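Local coordinates for phosphoacetylglucosamine mutase (Aspergillus lentulus, PDB 5O9X), which probably interconverts N-acetylglucosamine 6-phosphate and N-acetylglucosamine 1-phosphate, as an enzyme of the phosphohexomutase family, at residues A[200-205]-A[418-423]; A[48-53]-A[126-131]. The protein carries 1 engineered substitution. All blocks are in the same frame, centred on the assembly; numbering follows the deposited sequence.

Contact 1: residues A[200-205]-A[418-423]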
ATOM      1  N   LYS A 200       6.937  11.962 -18.707  1.00 21.66           N
ATOM      2  CA  LYS A 200       7.409  12.502 -20.029  1.00 21.96           C
ATOM      3  C   LYS A 200       8.541  11.675 -20.647  1.00 19.53           C
ATOM      4  O   LYS A 200       8.462  11.309 -21.821  1.00 21.76           O
ATOM      5  CB  LYS A 200       7.820  14.000 -19.895  1.00 28.09           C
ATOM      6  CG  LYS A 200       8.081  14.655 -21.258  1.00 31.74           C
ATOM      7  CD  LYS A 200       8.549  16.103 -21.081  1.00 32.95           C
ATOM      8  CE  LYS A 200       8.764  16.819 -22.431  1.00 32.58           C
ATOM      9  NZ  LYS A 200       7.480  17.440 -22.824  1.00 39.83           N
ATOM     10  N   ARG A 201       9.590  11.380 -19.886  1.00 21.55           N
ATOM     11  CA  ARG A 201      10.712  10.608 -20.391  1.00 23.47           C
ATOM     12  C   ARG A 201      10.291   9.172 -20.749  1.00 23.42           C
ATOM     13  O   ARG A 201      10.637   8.675 -21.808  1.00 22.88           O
ATOM     14  CB  ARG A 201      11.845  10.484 -19.358  1.00 25.28           C
ATOM     15  CG  ARG A 201      12.754  11.734 -19.295  1.00 31.21           C
ATOM     16  CD  ARG A 201      13.519  11.742 -17.970  1.00 29.82           C
ATOM     17  NE  ARG A 201      14.553  10.689 -17.951  1.00 31.57           N
ATOM     18  CZ  ARG A 201      15.005  10.109 -16.829  1.00 39.49           C
ATOM     19  NH1 ARG A 201      14.451  10.426 -15.642  1.00 36.47           N
ATOM     20  NH2 ARG A 201      15.999   9.197 -16.868  1.00 32.95           N
ATOM     21  N   VAL A 202       9.589   8.489 -19.845  1.00 21.30           N
ATOM     22  CA  VAL A 202       9.142   7.126 -20.164  1.00 21.60           C
ATOM     23  C   VAL A 202       8.266   7.129 -21.418  1.00 20.55           C
ATOM     24  O   VAL A 202       8.325   6.155 -22.147  1.00 25.33           O
ATOM     25  CB  VAL A 202       8.438   6.343 -19.024  1.00 23.58           C
ATOM     26  CG1 VAL A 202       9.187   6.367 -17.704  1.00 28.84           C
ATOM     27  CG2 VAL A 202       7.036   6.783 -18.792  1.00 23.72           C
ATOM     28  N   MET A 203       7.502   8.187 -21.697  1.00 18.45           N
ATOM     29  CA  MET A 203       6.573   8.167 -22.800  1.00 18.92           C
ATOM     30  C   MET A 203       7.233   8.520 -24.158  1.00 24.46           C
ATOM     31  O   MET A 203       6.537   8.585 -25.151  1.00 21.63           O
ATOM     32  CB  MET A 203       5.347   9.067 -22.592  1.00 20.89           C
ATOM     33  CG  MET A 203       4.386   8.536 -21.461  1.00 19.55           C
ATOM     34  SD  MET A 203       3.681   6.942 -22.025  1.00 19.04           S
ATOM     35  CE  MET A 203       2.556   7.408 -23.356  1.00 17.04           C
ATOM     36  N   ARG A 204       8.521   8.849 -24.173  1.00 23.83           N
ATOM     37  CA  ARG A 204       9.146   9.390 -25.431  1.00 29.75           C
ATOM     38  C   ARG A 204       8.857   8.389 -26.581  1.00 28.11           C
ATOM     39  O   ARG A 204       9.151   7.176 -26.471  1.00 24.84           O
ATOM     40  CB  ARG A 204      10.651   9.639 -25.280  1.00 31.70           C
ATOM     41  CG  ARG A 204      11.321  10.088 -26.601  1.00 43.03           C
ATOM     42  CD  ARG A 204      12.842   9.831 -26.637  1.00 50.65           C
ATOM     43  NE  ARG A 204      13.487  10.350 -25.423  1.00 56.71           N
ATOM     44  CZ  ARG A 204      13.824  11.624 -25.222  1.00 66.92           C
ATOM     45  NH1 ARG A 204      13.602  12.550 -26.165  1.00 63.48           N
ATOM     46  NH2 ARG A 204      14.378  11.970 -24.062  1.00 67.17           N
ATOM     47  N   GLY A 205       8.147   8.895 -27.587  1.00 28.59           N
ATOM     48  CA  GLY A 205       8.005   8.165 -28.826  1.00 31.41           C
ATOM     49  C   GLY A 205       6.761   7.317 -28.925  1.00 30.87           C
ATOM     50  O   GLY A 205       6.559   6.695 -29.960  1.00 23.23           O
ATOM     51  N   THR A 418      12.805   3.903 -13.501  1.00 23.89           N
ATOM     52  CA  THR A 418      13.321   3.921 -12.175  1.00 24.54           C
ATOM     53  C   THR A 418      13.058   5.286 -11.544  1.00 29.81           C
ATOM     54  O   THR A 418      13.001   5.368 -10.325  1.00 25.19           O
ATOM     55  CB  THR A 418      14.867   3.618 -12.066  1.00 28.50           C
ATOM     56  OG1 THR A 418      15.616   4.657 -12.713  1.00 27.02           O
ATOM     57  CG2 THR A 418      15.264   2.218 -12.660  1.00 24.27           C
ATOM     58  N   ASP A 419      12.916   6.360 -12.331  1.00 26.05           N
ATOM     59  CA  ASP A 419      12.505   7.641 -11.677  1.00 27.55           C
ATOM     60  C   ASP A 419      10.997   7.805 -11.510  1.00 26.74           C
ATOM     61  O   ASP A 419      10.519   8.628 -10.714  1.00 26.46           O
ATOM     62  CB  ASP A 419      13.016   8.851 -12.461  1.00 27.71           C
ATOM     63  CG  ASP A 419      14.494   9.018 -12.304  1.00 35.55           C
ATOM     64  OD1 ASP A 419      15.029   8.831 -11.173  1.00 35.79           O
ATOM     65  OD2 ASP A 419      15.104   9.246 -13.335  1.00 33.46           O
ATOM     66  N   LEU A 420      10.248   7.067 -12.316  1.00 22.63           N
ATOM     67  CA  LEU A 420       8.787   7.137 -12.258  1.00 23.90           C
ATOM     68  C   LEU A 420       8.302   6.300 -11.029  1.00 26.83           C
ATOM     69  O   LEU A 420       7.386   6.732 -10.318  1.00 27.22           O
ATOM     70  CB  LEU A 420       8.152   6.633 -13.547  1.00 21.91           C
ATOM     71  CG  LEU A 420       6.598   6.591 -13.633  1.00 23.06           C
ATOM     72  CD1 LEU A 420       6.014   8.016 -13.744  1.00 27.54           C
ATOM     73  CD2 LEU A 420       6.032   5.799 -14.814  1.00 22.40           C
ATOM     74  N   ILE A 421       8.948   5.149 -10.798  1.00 28.24           N
ATOM     75  CA  ILE A 421       8.391   4.161  -9.867  1.00 33.61           C
ATOM     76  C   ILE A 421       8.724   4.526  -8.461  1.00 41.75           C
ATOM     77  O   ILE A 421       9.906   4.609  -8.118  1.00 43.24           O
ATOM     78  CB  ILE A 421       8.594   2.674 -10.317  1.00 32.69           C
ATOM     79  CG1 ILE A 421       7.625   2.448 -11.433  1.00 34.42           C
ATOM     80  CG2 ILE A 421       8.180   1.673  -9.254  1.00 28.98           C
ATOM     81  CD1 ILE A 421       6.245   3.062 -11.095  1.00 36.64           C
ATOM     82  N   ASN A 422       7.662   4.776  -7.667  1.00 45.73           N
ATOM     83  CA  ASN A 422       7.834   5.216  -6.316  1.00 48.39           C
ATOM     84  C   ASN A 422       8.482   4.072  -5.537  1.00 56.22           C
ATOM     85  O   ASN A 422       7.924   2.991  -5.360  1.00 62.66           O
ATOM     86  CB  ASN A 422       6.513   5.703  -5.716  1.00 56.76           C
ATOM     87  CG  ASN A 422       6.702   6.585  -4.472  1.00 58.34           C
ATOM     88  OD1 ASN A 422       7.539   6.264  -3.589  1.00 61.93           O
ATOM     89  ND2 ASN A 422       5.904   7.706  -4.381  1.00 51.66           N
ATOM     90  N   GLN A 423       9.707   4.316  -5.126  1.00 53.40           N
ATOM     91  CA  GLN A 423      10.510   3.307  -4.495  1.00 57.02           C
ATOM     92  C   GLN A 423      10.062   3.137  -3.019  1.00 66.20           C
ATOM     93  O   GLN A 423       9.609   4.122  -2.389  1.00 74.93           O
ATOM     94  CB  GLN A 423      11.975   3.730  -4.664  1.00 60.67           C
ATOM     95  CG  GLN A 423      12.359   3.955  -6.134  1.00 58.15           C
ATOM     96  CD  GLN A 423      12.273   2.651  -6.943  1.00 57.78           C
ATOM     97  OE1 GLN A 423      13.038   1.693  -6.697  1.00 50.40           O
ATOM     98  NE2 GLN A 423      11.329   2.595  -7.892  1.00 55.84           N
TER
HETATM   99  O   HOH W   1      17.404   8.293 -14.416  1.00 38.88           O
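R201 and D419 join the ends of two helices, 188-202 and 405-420, that come from neighbouring alpha/beta domains of the phosphohexomutase fold: the first belongs to domain II, the second to domain III. The charged part of this interdomain contact is a salt bridge at the outer edge. NH1 of R201 gives one nearly straight hydrogen bond to OD2 of D419 (2.7 Å, 171° at the hydrogen). The carboxylate oxygen lies in the guanidinium plane, but the two flat groups are turned 48° apart, and NH1 approaches OD2 from the anti side, 17° off the carboxylate plane. The direct pairing is one bond, not the two-pronged pairing of a carboxylate with a guanidinium edge. The arginine chain bends at its third torsion, which swings the guanidinium toward the aspartate.

The apolar part lies one residue further along each helix and is buried. V202 and L420, whose CA atoms are 7.9 Å apart, face each other, with CG2 of the valine 4.2 Å from CD2 of the leucine. That is a loose touch; A416, further back in helix 405-420, and A437 of helix 428-442 also lie against V202. Helix 428-442 takes up backbone oxygens too, since H441 NE2 bonds to V202 O and S430 OG to L420 O.

One water bridges the charged pair: it accepts from NH2 of R201 at 3.0 Å and donates to OD2 of D419 at 2.7 Å, so this one carboxylate oxygen receives both NH1 and the water.

Contact 2: residues A[48-53]-A[126-131]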
ATOM      1  N   LEU A  48       4.658  10.643  20.788  1.00 25.72           N
ATOM      2  CA  LEU A  48       5.804  10.232  21.648  1.00 27.44           C
ATOM      3  C   LEU A  48       6.801   9.301  20.959  1.00 26.37           C
ATOM      4  O   LEU A  48       8.017   9.588  20.953  1.00 27.40           O
ATOM      5  CB  LEU A  48       5.219   9.624  22.917  1.00 28.23           C
ATOM      6  CG  LEU A  48       4.845  10.586  24.056  1.00 32.86           C
ATOM      7  CD1 LEU A  48       4.326  11.964  23.710  1.00 35.90           C
ATOM      8  CD2 LEU A  48       3.945   9.888  25.054  1.00 32.81           C
ATOM      9  N   LEU A  49       6.302   8.232  20.333  1.00 26.17           N
ATOM     10  CA  LEU A  49       7.140   7.299  19.581  1.00 25.24           C
ATOM     11  C   LEU A  49       7.898   7.944  18.406  1.00 26.25           C
ATOM     12  O   LEU A  49       9.088   7.681  18.240  1.00 26.39           O
ATOM     13  CB  LEU A  49       6.321   6.124  19.090  1.00 28.62           C
ATOM     14  CG  LEU A  49       7.297   5.048  18.581  1.00 33.58           C
ATOM     15  CD1 LEU A  49       8.017   4.325  19.713  1.00 33.00           C
ATOM     16  CD2 LEU A  49       6.581   4.065  17.729  1.00 40.59           C
ATOM     17  N   ALA A  50       7.202   8.776  17.611  1.00 23.56           N
ATOM     18  CA  ALA A  50       7.818   9.469  16.493  1.00 23.68           C
ATOM     19  C   ALA A  50       8.995  10.317  16.998  1.00 22.02           C
ATOM     20  O   ALA A  50      10.004  10.403  16.310  1.00 22.52           O
ATOM     21  CB  ALA A  50       6.797  10.378  15.730  1.00 22.24           C
ATOM     22  N   THR A  51       8.828  10.966  18.132  1.00 24.85           N
ATOM     23  CA  THR A  51       9.923  11.813  18.718  1.00 26.42           C
ATOM     24  C   THR A  51      11.161  10.899  19.031  1.00 27.84           C
ATOM     25  O   THR A  51      12.284  11.184  18.607  1.00 25.70           O
ATOM     26  CB  THR A  51       9.488  12.519  20.022  1.00 28.22           C
ATOM     27  OG1 THR A  51       8.428  13.445  19.773  1.00 27.22           O
ATOM     28  CG2 THR A  51      10.674  13.337  20.637  1.00 25.74           C
ATOM     29  N   LEU A  52      10.908   9.776  19.708  1.00 25.43           N
ATOM     30  CA  LEU A  52      11.971   8.835  20.035  1.00 28.80           C
ATOM     31  C   LEU A  52      12.640   8.274  18.804  1.00 29.46           C
ATOM     32  O   LEU A  52      13.882   8.076  18.805  1.00 28.89           O
ATOM     33  CB  LEU A  52      11.455   7.686  20.920  1.00 27.60           C
ATOM     34  CG  LEU A  52      11.003   8.119  22.337  1.00 30.52           C
ATOM     35  CD1 LEU A  52      10.623   6.888  23.139  1.00 30.90           C
ATOM     36  CD2 LEU A  52      12.068   8.920  23.115  1.00 33.63           C
ATOM     37  N   ARG A  53      11.855   8.015  17.749  1.00 23.95           N
ATOM     38  CA  ARG A  53      12.414   7.414  16.549  1.00 23.40           C
ATOM     39  C   ARG A  53      13.333   8.383  15.897  1.00 23.96           C
ATOM     40  O   ARG A  53      14.444   8.015  15.473  1.00 25.42           O
ATOM     41  CB  ARG A  53      11.313   6.936  15.517  1.00 21.70           C
ATOM     42  CG  ARG A  53      11.871   6.261  14.262  1.00 25.70           C
ATOM     43  CD  ARG A  53      12.593   4.980  14.624  1.00 25.09           C
ATOM     44  NE  ARG A  53      12.974   4.210  13.461  1.00 24.81           N
ATOM     45  CZ  ARG A  53      13.937   3.317  13.431  1.00 27.19           C
ATOM     46  NH1 ARG A  53      14.729   3.132  14.514  1.00 28.54           N
ATOM     47  NH2 ARG A  53      14.118   2.636  12.317  1.00 29.03           N
ATOM     48  N   ALA A 126      14.428  16.198  17.497  1.00 30.45           N
ATOM     49  CA  ALA A 126      13.410  15.317  16.897  1.00 32.50           C
ATOM     50  C   ALA A 126      12.700  16.150  15.845  1.00 30.59           C
ATOM     51  O   ALA A 126      12.317  17.314  16.138  1.00 29.78           O
ATOM     52  CB  ALA A 126      12.432  14.878  17.974  1.00 28.20           C
ATOM     53  N   ARG A 127      12.525  15.554  14.643  1.00 29.33           N
ATOM     54  CA  ARG A 127      11.871  16.240  13.532  1.00 28.65           C
ATOM     55  C   ARG A 127      10.765  15.296  12.949  1.00 26.68           C
ATOM     56  O   ARG A 127      11.060  14.172  12.569  1.00 25.82           O
ATOM     57  CB  ARG A 127      12.927  16.634  12.470  1.00 28.97           C
ATOM     58  CG  ARG A 127      13.920  17.713  12.965  1.00 30.35           C
ATOM     59  CD  ARG A 127      14.854  18.113  11.836  1.00 33.29           C
ATOM     60  NE  ARG A 127      15.907  19.025  12.294  1.00 40.66           N
ATOM     61  CZ  ARG A 127      17.129  18.637  12.694  1.00 40.33           C
ATOM     62  NH1 ARG A 127      17.502  17.354  12.677  1.00 30.99           N
ATOM     63  NH2 ARG A 127      17.998  19.562  13.080  1.00 37.49           N
ATOM     64  N   VAL A 128       9.512  15.741  13.006  1.00 28.34           N
ATOM     65  CA  VAL A 128       8.355  14.924  12.586  1.00 25.52           C
ATOM     66  C   VAL A 128       7.528  15.721  11.555  1.00 23.81           C
ATOM     67  O   VAL A 128       7.275  16.876  11.729  1.00 24.29           O
ATOM     68  CB  VAL A 128       7.563  14.433  13.816  1.00 24.88           C
ATOM     69  CG1 VAL A 128       6.266  13.661  13.450  1.00 23.58           C
ATOM     70  CG2 VAL A 128       8.471  13.579  14.705  1.00 23.17           C
ATOM     71  N   VAL A 129       7.140  15.084  10.457  1.00 23.48           N
ATOM     72  CA  VAL A 129       6.257  15.741   9.435  1.00 20.91           C
ATOM     73  C   VAL A 129       4.982  14.837   9.330  1.00 21.90           C
ATOM     74  O   VAL A 129       5.083  13.596   9.352  1.00 20.26           O
ATOM     75  CB  VAL A 129       7.049  15.953   8.081  1.00 21.96           C
ATOM     76  CG1 VAL A 129       7.662  14.651   7.555  1.00 19.25           C
ATOM     77  CG2 VAL A 129       6.147  16.528   6.960  1.00 21.86           C
ATOM     78  N   PHE A 130       3.795  15.428   9.206  1.00 22.00           N
ATOM     79  CA  PHE A 130       2.582  14.635   9.186  1.00 19.05           C
ATOM     80  C   PHE A 130       1.574  15.197   8.188  1.00 17.82           C
ATOM     81  O   PHE A 130       1.739  16.321   7.739  1.00 19.29           O
ATOM     82  CB  PHE A 130       2.038  14.496  10.610  1.00 19.02           C
ATOM     83  CG  PHE A 130       1.716  15.790  11.301  1.00 21.92           C
ATOM     84  CD1 PHE A 130       0.527  16.517  10.973  1.00 22.89           C
ATOM     85  CD2 PHE A 130       2.550  16.291  12.323  1.00 22.44           C
ATOM     86  CE1 PHE A 130       0.203  17.719  11.623  1.00 23.38           C
ATOM     87  CE2 PHE A 130       2.199  17.514  12.994  1.00 21.77           C
ATOM     88  CZ  PHE A 130       1.025  18.203  12.644  1.00 23.30           C
ATOM     89  N   ALA A 131       0.585  14.367   7.808  1.00 16.62           N
ATOM     90  CA  ALA A 131      -0.467  14.725   6.867  1.00 16.20           C
ATOM     91  C   ALA A 131      -1.620  13.795   7.196  1.00 17.29           C
ATOM     92  O   ALA A 131      -1.491  12.919   8.093  1.00 15.67           O
ATOM     93  CB  ALA A 131       0.019  14.480   5.448  1.00 15.88           C
TER
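The methyl of A50 on helix 40-56 sits against the branched end of V128 on strand 127-132, with CB of A50 3.8 Å from CG2 of V128 and 4.0 Å from its CG1. Both valine methyls therefore share the one alanine carbon. V128 has CG1 anti to the backbone N (chi1 175°), and this rotation leaves CG2 beside that nitrogen, where it also comes within 3.9 Å of the carbonyl O of A50. At A126 the two backbones draw closer, the CA atoms of T51 and A126 being 5.3 Å apart. Here CG2 of T51 meets CB of A126 at 3.5 Å, methyl against methyl, and the same CB lies 3.8 Å from T51 O.

The threonine is held by its other branch. Its hydroxyl, beside the backbone N (chi1 -64°), is hydrogen-bonded to G47 O one turn back in the helix and to T152 OG1, which leaves the methyl to face A126. On the strand side, backbone hydrogen bonds tie V128 to strand 155-161 and its neighbours R127 and V129 to I62 of strand 61-66, so strand 127-132 lies inside the domain I sheet, between those two strands. S54 OG, just past the helical segment, bonds to R127 N and adds a polar tie between helix and strand.

Further out, helix 107-118 lies over T51 and L52 through Y111, while L149 of helix 138-151 touches T51. This is helix-on-sheet packing of an alpha/beta/alpha layered domain. Between the two segments the contact is made by small methyl groups, and this lets the helix lie close to the sheet while the threonine's polar atom is satisfied elsewhere.

The two contacts do different jobs in the same chain. Contact 2 lies inside domain I, joining a helix to its own sheet, whereas contact 1 bridges domains II and III where two helices end. Contact 2 is complete well before the chain reaches residue 200. Their centres are 32 Å apart and their nearest atoms about 13 Å, so neither touches the other. Glucose 1,6-bisphosphate occupies a pocket drawn from 18 residues spread between positions 29 and 514, which is consistent with a site assembled from several domains. In that setting contact 2 belongs to the build of one domain, and contact 1 to the fit between two others.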